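Local coordinates for protein glycerate 2-kinase (Pyrococcus horikoshii, PDB 1X3L) that catalyses the magnesium- and ATP-dependent phosphorylation of D-glycerate to 2-phosphoglycerate, and also accepts other nucleotides or pyrophosphate as phosphate donor, at residues A[339-353]-A[396-409]. Sequence-based numbering, arbitrary orientation.
Sequences GKGGPNQEIALSATR and VEKVLKEHNSYEAL
Glu346 and His403 meet where helix 343-351 packs, within the MOFRL region, against the pair of short helices 396-401 and 405-409, the first of these closed by a Schellman motif at His403. Helix 396-401 runs nearly antiparallel to helix 343-351, while helix 405-409 crosses it at 55°. The side chain of Glu346 illustrates how one residue can serve both an apolar packing surface, through its methylenes, and a polar network, through its carboxylate. Its CB and CG slide along Leu400 CD2, and CG also lies against Ser405 OG. The chain then runs extended beyond CG (chi2 -164°), CD still against Leu400 CD2 as it nears His403 ND1, which carries the carboxylate to the edge of the imidazole, the two planes nearly coplanar. There Glu346 OE2 accepts an almost straight hydrogen bond from His403 ND1 (2.6 Å) on its syn lone pair and a second one from a water that also receives the Ser405 N-H. OE1 takes another water, shared with Leu400 O. A leucine in place of Glu346 would probably leave His403 ND1 without its acceptor and the imidazole less firmly fixed in rotation.

Next to this polar grip, Leu349 is a knob in a hole made by Val396, Leu400, Ala408 and Leu409, with Leu349 CD2 3.5 Å from Ser405 CB. On the far side of helix 343-351, Asn344 and Ile347 face strand 359-366.

The loop ahead of the helix is tied down separately. Lys340 N donates in plane to a lone pair of Asn404 OD1 (2.9 Å), and Lys340 O accepts from Tyr406 N (3.0 Å). A side chain on Gly341 would run into Ser405 OG. With CG turned away from the backbone N, Lys340 lies alongside Tyr406. A bend at the last torsion sets Lys340 NZ over the Tyr406 ring as a cation-pi contact, 3.7 Å from the ring centroid.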
# COMPACT_ATOMS: atom_id res chain seq x y z
N GLY A 339 7.11 -22.06 14.28
CA GLY A 339 8.23 -21.43 14.95
C GLY A 339 8.28 -19.93 14.69
O GLY A 339 7.26 -19.31 14.41
N LYS A 340 9.48 -19.36 14.77
CA LYS A 340 9.66 -17.93 14.55
C LYS A 340 10.04 -17.70 13.09
O LYS A 340 10.89 -18.41 12.55
CB LYS A 340 10.77 -17.40 15.47
CG LYS A 340 10.74 -15.90 15.74
CD LYS A 340 11.89 -15.50 16.67
CE LYS A 340 11.67 -14.12 17.30
NZ LYS A 340 11.48 -13.04 16.29
N GLY A 341 9.41 -16.72 12.45
CA GLY A 341 9.71 -16.45 11.05
C GLY A 341 8.61 -15.70 10.33
O GLY A 341 7.72 -15.15 10.97
N GLY A 342 8.68 -15.68 9.00
CA GLY A 342 7.69 -14.99 8.19
C GLY A 342 7.82 -15.31 6.71
O GLY A 342 8.74 -16.03 6.32
N PRO A 343 6.94 -14.77 5.84
CA PRO A 343 6.97 -15.03 4.40
C PRO A 343 8.33 -14.80 3.71
O PRO A 343 8.92 -15.73 3.18
CB PRO A 343 5.90 -14.09 3.85
CG PRO A 343 4.94 -13.94 5.01
CD PRO A 343 5.89 -13.80 6.18
N ASN A 344 8.80 -13.56 3.73
CA ASN A 344 10.06 -13.23 3.07
C ASN A 344 11.25 -14.02 3.64
O ASN A 344 12.17 -14.41 2.93
CB ASN A 344 10.31 -11.73 3.23
CG ASN A 344 9.34 -10.98 2.36
OD1 ASN A 344 9.25 -11.19 1.16
ND2 ASN A 344 8.57 -10.08 3.01
N GLN A 345 11.24 -14.30 4.94
CA GLN A 345 12.31 -15.10 5.51
C GLN A 345 12.25 -16.51 4.93
O GLN A 345 13.28 -17.14 4.68
CB GLN A 345 12.19 -15.16 7.02
CG GLN A 345 12.46 -13.81 7.70
CD GLN A 345 12.01 -13.82 9.14
OE1 GLN A 345 12.60 -14.50 9.99
NE2 GLN A 345 10.97 -13.06 9.44
N GLU A 346 11.04 -17.02 4.69
CA GLU A 346 10.93 -18.36 4.12
C GLU A 346 11.29 -18.38 2.64
O GLU A 346 11.81 -19.37 2.14
CB GLU A 346 9.54 -18.95 4.38
CG GLU A 346 9.45 -19.62 5.75
CD GLU A 346 8.24 -20.54 5.91
OE1 GLU A 346 7.76 -21.09 4.90
OE2 GLU A 346 7.79 -20.74 7.07
N ILE A 347 11.02 -17.29 1.93
CA ILE A 347 11.37 -17.21 0.52
C ILE A 347 12.89 -17.33 0.41
O ILE A 347 13.42 -18.14 -0.35
CB ILE A 347 10.97 -15.85 -0.10
CG1 ILE A 347 9.45 -15.78 -0.30
CG2 ILE A 347 11.71 -15.65 -1.42
CD1 ILE A 347 8.98 -14.44 -0.86
N ALA A 348 13.58 -16.49 1.18
CA ALA A 348 15.04 -16.47 1.19
C ALA A 348 15.65 -17.81 1.59
O ALA A 348 16.53 -18.32 0.90
CB ALA A 348 15.53 -15.38 2.15
N LEU A 349 15.19 -18.36 2.71
CA LEU A 349 15.74 -19.62 3.20
C LEU A 349 15.46 -20.78 2.25
O LEU A 349 16.33 -21.63 2.02
CB LEU A 349 15.18 -19.94 4.59
CG LEU A 349 15.71 -21.22 5.25
CD1 LEU A 349 17.22 -21.09 5.51
CD2 LEU A 349 14.98 -21.46 6.56
N SER A 350 14.26 -20.81 1.68
CA SER A 350 13.89 -21.90 0.78
C SER A 350 14.76 -21.91 -0.48
O SER A 350 15.07 -22.97 -1.02
CB SER A 350 12.41 -21.77 0.39
OG SER A 350 11.99 -22.90 -0.35
N ALA A 351 15.15 -20.72 -0.92
CA ALA A 351 15.96 -20.59 -2.12
C ALA A 351 17.43 -20.93 -1.94
O ALA A 351 18.13 -21.16 -2.92
CB ALA A 351 15.82 -19.17 -2.70
N THR A 352 17.91 -20.96 -0.69
CA THR A 352 19.33 -21.23 -0.44
C THR A 352 19.93 -22.46 -1.12
O THR A 352 21.03 -22.39 -1.66
CB THR A 352 19.65 -21.36 1.08
OG1 THR A 352 18.86 -22.40 1.66
CG2 THR A 352 19.38 -20.04 1.79
N ARG A 353 19.22 -23.58 -1.10
CA ARG A 353 19.77 -24.79 -1.71
C ARG A 353 19.95 -24.67 -3.21
O ARG A 353 20.98 -25.07 -3.75
CB ARG A 353 18.91 -26.01 -1.38
CG ARG A 353 19.56 -27.32 -1.82
CD ARG A 353 19.00 -28.52 -1.06
NE ARG A 353 19.85 -29.70 -1.21
CZ ARG A 353 19.74 -30.80 -0.47
NH1 ARG A 353 18.81 -30.88 0.48
NH2 ARG A 353 20.55 -31.83 -0.67
N VAL A 396 17.69 -27.48 6.62
CA VAL A 396 16.82 -26.48 6.04
C VAL A 396 15.38 -26.94 5.81
O VAL A 396 14.44 -26.24 6.19
CB VAL A 396 17.41 -25.95 4.71
CG1 VAL A 396 16.48 -24.91 4.09
CG2 VAL A 396 18.77 -25.35 4.97
N GLU A 397 15.20 -28.11 5.21
CA GLU A 397 13.86 -28.63 4.95
C GLU A 397 13.07 -28.75 6.25
O GLU A 397 11.89 -28.41 6.30
CB GLU A 397 13.93 -30.01 4.27
CG GLU A 397 14.45 -30.00 2.83
CD GLU A 397 15.86 -29.45 2.70
OE1 GLU A 397 16.74 -29.86 3.50
OE2 GLU A 397 16.10 -28.63 1.78
N LYS A 398 13.72 -29.23 7.30
CA LYS A 398 13.06 -29.39 8.59
C LYS A 398 12.70 -28.03 9.18
O LYS A 398 11.62 -27.86 9.74
CB LYS A 398 13.97 -30.14 9.57
CG LYS A 398 13.32 -30.44 10.92
CD LYS A 398 14.31 -31.10 11.89
CE LYS A 398 15.44 -30.15 12.28
NZ LYS A 398 16.40 -30.78 13.24
N VAL A 399 13.60 -27.06 9.05
CA VAL A 399 13.36 -25.72 9.57
C VAL A 399 12.14 -25.10 8.90
O VAL A 399 11.31 -24.48 9.55
CB VAL A 399 14.58 -24.79 9.34
CG1 VAL A 399 14.27 -23.39 9.85
CG2 VAL A 399 15.80 -25.35 10.07
N LEU A 400 12.04 -25.28 7.58
CA LEU A 400 10.91 -24.74 6.84
C LEU A 400 9.62 -25.46 7.22
O LEU A 400 8.57 -24.83 7.35
CB LEU A 400 11.16 -24.86 5.33
CG LEU A 400 12.18 -23.85 4.78
CD1 LEU A 400 12.61 -24.23 3.37
CD2 LEU A 400 11.56 -22.45 4.80
N LYS A 401 9.70 -26.77 7.42
CA LYS A 401 8.54 -27.56 7.81
C LYS A 401 8.01 -27.04 9.15
O LYS A 401 6.80 -26.93 9.35
CB LYS A 401 8.92 -29.03 7.92
CG LYS A 401 7.81 -29.96 8.40
CD LYS A 401 8.34 -31.38 8.57
CE LYS A 401 7.28 -32.33 9.12
NZ LYS A 401 7.83 -33.70 9.35
N GLU A 402 8.93 -26.72 10.05
CA GLU A 402 8.57 -26.21 11.37
C GLU A 402 8.29 -24.72 11.36
O GLU A 402 7.92 -24.15 12.39
CB GLU A 402 9.71 -26.50 12.36
CG GLU A 402 9.83 -27.95 12.77
CD GLU A 402 11.14 -28.24 13.46
OE1 GLU A 402 11.63 -27.38 14.22
OE2 GLU A 402 11.70 -29.34 13.25
N HIS A 403 8.46 -24.08 10.20
CA HIS A 403 8.23 -22.64 10.08
C HIS A 403 9.02 -21.88 11.14
O HIS A 403 8.49 -21.06 11.89
CB HIS A 403 6.74 -22.34 10.21
CG HIS A 403 5.92 -22.93 9.10
ND1 HIS A 403 6.09 -22.57 7.78
CD2 HIS A 403 4.97 -23.89 9.11
CE1 HIS A 403 5.29 -23.29 7.02
NE2 HIS A 403 4.60 -24.10 7.80
N ASN A 404 10.32 -22.16 11.17
CA ASN A 404 11.22 -21.54 12.13
C ASN A 404 12.41 -20.94 11.35
O ASN A 404 13.55 -21.01 11.80
CB ASN A 404 11.68 -22.63 13.10
CG ASN A 404 12.32 -22.07 14.35
OD1 ASN A 404 11.85 -21.08 14.92
ND2 ASN A 404 13.38 -22.73 14.81
N SER A 405 12.12 -20.35 10.19
CA SER A 405 13.18 -19.78 9.34
C SER A 405 13.98 -18.65 10.01
O SER A 405 15.15 -18.47 9.70
CB SER A 405 12.61 -19.29 8.01
OG SER A 405 11.62 -18.29 8.21
N TYR A 406 13.35 -17.91 10.90
CA TYR A 406 14.05 -16.81 11.58
C TYR A 406 15.30 -17.32 12.29
O TYR A 406 16.38 -16.74 12.17
CB TYR A 406 13.13 -16.15 12.61
CG TYR A 406 13.76 -14.98 13.36
CD1 TYR A 406 13.57 -13.66 12.93
CD2 TYR A 406 14.52 -15.19 14.52
CE1 TYR A 406 14.10 -12.58 13.64
CE2 TYR A 406 15.07 -14.11 15.23
CZ TYR A 406 14.84 -12.81 14.79
OH TYR A 406 15.34 -11.73 15.49
N GLU A 407 15.16 -18.42 13.03
CA GLU A 407 16.28 -18.98 13.77
C GLU A 407 17.42 -19.47 12.89
O GLU A 407 18.59 -19.40 13.28
CB GLU A 407 15.79 -20.12 14.67
CG GLU A 407 14.75 -19.70 15.70
CD GLU A 407 15.24 -18.57 16.58
OE1 GLU A 407 16.36 -18.66 17.11
OE2 GLU A 407 14.49 -17.58 16.75
N ALA A 408 17.10 -19.97 11.70
CA ALA A 408 18.14 -20.46 10.81
C ALA A 408 18.90 -19.28 10.20
O ALA A 408 20.13 -19.25 10.24
CB ALA A 408 17.54 -21.32 9.70
N LEU A 409 18.16 -18.33 9.64
CA LEU A 409 18.76 -17.16 9.02
C LEU A 409 19.59 -16.37 10.03
O LEU A 409 20.63 -15.81 9.68
CB LEU A 409 17.68 -16.25 8.43
CG LEU A 409 16.90 -16.81 7.23
CD1 LEU A 409 15.81 -15.82 6.83
CD2 LEU A 409 17.86 -17.06 6.05
O HOH W 1 12.39 -10.42 16.08
O HOH W 2 9.53 -19.59 9.06
O HOH W 3 7.54 -23.71 4.92